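Local coordinates for CRISPR-associated protein, Cse1 family (Acidimicrobium ferrooxidans, PDB 4H3T) that probably serves as the large Cse1 subunit of a type I-E CRISPR Cascade complex, which in relatives helps recognise foreign DNA during interference, at residues 61-66 and 92-97. The protein carries 1 engineered substitution. Numbering follows the deposited sequence.
Sequences LALAYR and DDYFAR
Leu63 and Arg66 meet Tyr94 and Phe95 in a buried helix-helix contact, where helix 52-68 and helix 88-98 pack across each other in the N-terminal half of this Cse1-family chain. The two segments run at 106° to one another and their axes come no nearer than 11.1 Å, a distance bridged by side chains rather than by close backbone. It is a clear case of an aromatic side chain, with its neighbours, spanning the gap between steeply crossed helices. With CG anti to the backbone N (chi1 -174°), the Tyr94 ring reaches the other helix and lies against two residues one turn apart, both on the same side of its plane. CD1 of Leu63 comes obliquely to CE2 of Tyr94 at 3.4 Å, and CB of Arg66 comes obliquely to CE1 of Tyr94 at 3.5 Å. Leu63 serves a second ring as well, its side chain running at about a right angle to that of Phe95, with CD1 of Leu63 3.9 Å from CZ of Phe95. Leu32 of helix 32-37 touches both Leu63 and Phe95, extending the apolar patch. No hydrogen bond links the two segments directly; the polar ends of Tyr94 and Arg66 share Glu238 OE2 instead. Glu238 accepts a hydrogen bond from the hydroxyl of Tyr94 and forms a salt bridge with NE of Arg66, and Trp237 NE1 also bonds to that hydroxyl. Replacing Tyr94 by an alanine would probably leave a gap against Leu63 and Arg66 and take away the hydroxyl that Glu238 and Trp237 share. The Arg66 chain is bent at chi2 and chi3, and its guanidinium plane stands 82° from the Tyr94 ring rather than stacking on it, while its CG lies 4.0 Å from OH of Tyr94.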
loop_
_atom_site.group_PDB
_atom_site.type_symbol
_atom_site.label_atom_id
_atom_site.label_comp_id
_atom_site.label_asym_id
_atom_site.label_seq_id
_atom_site.Cartn_x
_atom_site.Cartn_y
_atom_site.Cartn_z
ATOM N N LEU A 61 -10.649 2.085 11.107
ATOM C CA LEU A 61 -9.926 1.564 12.296
ATOM C C LEU A 61 -9.895 2.587 13.442
ATOM O O LEU A 61 -10.026 2.212 14.584
ATOM C CB LEU A 61 -8.505 1.215 11.913
ATOM C CG LEU A 61 -8.321 -0.069 11.078
ATOM C CD1 LEU A 61 -6.895 -0.119 10.471
ATOM C CD2 LEU A 61 -8.631 -1.329 11.904
ATOM N N ALA A 62 -9.677 3.893 13.135
ATOM C CA ALA A 62 -9.728 4.912 14.171
ATOM C C ALA A 62 -11.095 4.892 14.835
ATOM O O ALA A 62 -11.207 5.040 16.055
ATOM C CB ALA A 62 -9.449 6.280 13.577
ATOM N N LEU A 63 -12.144 4.755 14.026
ATOM C CA LEU A 63 -13.533 4.695 14.555
ATOM C C LEU A 63 -13.736 3.424 15.430
ATOM O O LEU A 63 -14.327 3.508 16.510
ATOM C CB LEU A 63 -14.375 4.645 13.307
ATOM C CG LEU A 63 -15.795 5.114 13.191
ATOM C CD1 LEU A 63 -16.241 6.120 14.320
ATOM C CD2 LEU A 63 -15.945 5.707 11.802
ATOM N N ALA A 64 -13.163 2.263 15.006
ATOM C CA ALA A 64 -13.255 1.016 15.784
ATOM C C ALA A 64 -12.642 1.159 17.172
ATOM O O ALA A 64 -13.304 0.786 18.141
ATOM C CB ALA A 64 -12.603 -0.129 15.047
ATOM N N TYR A 65 -11.415 1.741 17.290
ATOM C CA TYR A 65 -10.796 1.929 18.615
ATOM C C TYR A 65 -11.670 2.774 19.549
ATOM O O TYR A 65 -11.728 2.529 20.778
ATOM C CB TYR A 65 -9.419 2.593 18.475
ATOM C CG TYR A 65 -8.320 1.661 18.072
ATOM C CD1 TYR A 65 -7.832 0.700 18.962
ATOM C CD2 TYR A 65 -7.630 1.853 16.876
ATOM C CE1 TYR A 65 -6.713 -0.076 18.649
ATOM C CE2 TYR A 65 -6.518 1.102 16.558
ATOM C CZ TYR A 65 -6.057 0.127 17.441
ATOM O OH TYR A 65 -4.972 -0.648 17.054
ATOM N N ARG A 66 -12.372 3.769 18.975
ATOM C CA ARG A 66 -13.234 4.661 19.769
ATOM C C ARG A 66 -14.544 3.990 20.107
ATOM O O ARG A 66 -15.031 4.169 21.243
ATOM C CB ARG A 66 -13.488 6.008 19.058
ATOM C CG ARG A 66 -12.240 6.866 18.776
ATOM C CD ARG A 66 -11.482 7.170 20.071
ATOM N NE ARG A 66 -12.276 8.050 20.928
ATOM C CZ ARG A 66 -12.077 8.263 22.226
ATOM N NH1 ARG A 66 -11.127 7.597 22.885
ATOM N NH2 ARG A 66 -12.817 9.145 22.876
ATOM N N ASP A 92 -24.194 2.373 18.074
ATOM C CA ASP A 92 -25.228 3.416 18.133
ATOM C C ASP A 92 -24.995 4.415 19.282
ATOM O O ASP A 92 -25.214 5.596 19.062
ATOM C CB ASP A 92 -26.643 2.804 18.183
ATOM C CG ASP A 92 -27.051 2.199 16.837
ATOM O OD1 ASP A 92 -26.544 2.672 15.774
ATOM O OD2 ASP A 92 -27.829 1.228 16.833
ATOM N N ASP A 93 -24.452 4.002 20.427
ATOM C CA ASP A 93 -24.100 4.975 21.472
ATOM C C ASP A 93 -23.005 5.941 20.966
ATOM O O ASP A 93 -23.091 7.140 21.194
ATOM C CB ASP A 93 -23.593 4.274 22.759
ATOM C CG ASP A 93 -24.632 3.521 23.551
ATOM O OD1 ASP A 93 -25.857 3.719 23.281
ATOM O OD2 ASP A 93 -24.230 2.704 24.425
ATOM N N TYR A 94 -22.008 5.423 20.250
ATOM C CA TYR A 94 -20.937 6.290 19.734
ATOM C C TYR A 94 -21.501 7.290 18.716
ATOM O O TYR A 94 -21.267 8.487 18.864
ATOM C CB TYR A 94 -19.783 5.470 19.141
ATOM C CG TYR A 94 -18.607 6.328 18.732
ATOM C CD1 TYR A 94 -17.650 6.723 19.661
ATOM C CD2 TYR A 94 -18.499 6.813 17.441
ATOM C CE1 TYR A 94 -16.603 7.550 19.297
ATOM C CE2 TYR A 94 -17.514 7.713 17.089
ATOM C CZ TYR A 94 -16.536 8.043 17.998
ATOM O OH TYR A 94 -15.535 8.882 17.585
ATOM N N PHE A 95 -22.242 6.816 17.703
ATOM C CA PHE A 95 -22.772 7.730 16.668
ATOM C C PHE A 95 -23.856 8.648 17.209
ATOM O O PHE A 95 -23.942 9.771 16.716
ATOM C CB PHE A 95 -23.253 6.975 15.417
ATOM C CG PHE A 95 -22.111 6.476 14.581
ATOM C CD1 PHE A 95 -21.155 7.357 14.084
ATOM C CD2 PHE A 95 -21.941 5.116 14.342
ATOM C CE1 PHE A 95 -20.108 6.898 13.307
ATOM C CE2 PHE A 95 -20.839 4.653 13.606
ATOM C CZ PHE A 95 -19.903 5.544 13.155
ATOM N N ALA A 96 -24.581 8.288 18.283
ATOM C CA ALA A 96 -25.524 9.247 18.897
ATOM C C ALA A 96 -24.700 10.396 19.496
ATOM O O ALA A 96 -25.039 11.547 19.286
ATOM C CB ALA A 96 -26.392 8.576 19.974
ATOM N N ARG A 97 -23.565 10.093 20.162
ATOM C CA ARG A 97 -22.706 11.144 20.741
ATOM C C ARG A 97 -22.016 12.027 19.686
ATOM O O ARG A 97 -21.883 13.214 19.913
ATOM C CB ARG A 97 -21.621 10.517 21.655
ATOM C CG ARG A 97 -20.504 11.429 22.204
ATOM C CD ARG A 97 -20.919 12.294 23.378
ATOM N NE ARG A 97 -19.825 13.119 23.915
ATOM C CZ ARG A 97 -19.401 14.288 23.418
ATOM N NH1 ARG A 97 -19.950 14.795 22.316
ATOM N NH2 ARG A 97 -18.413 14.947 24.008
#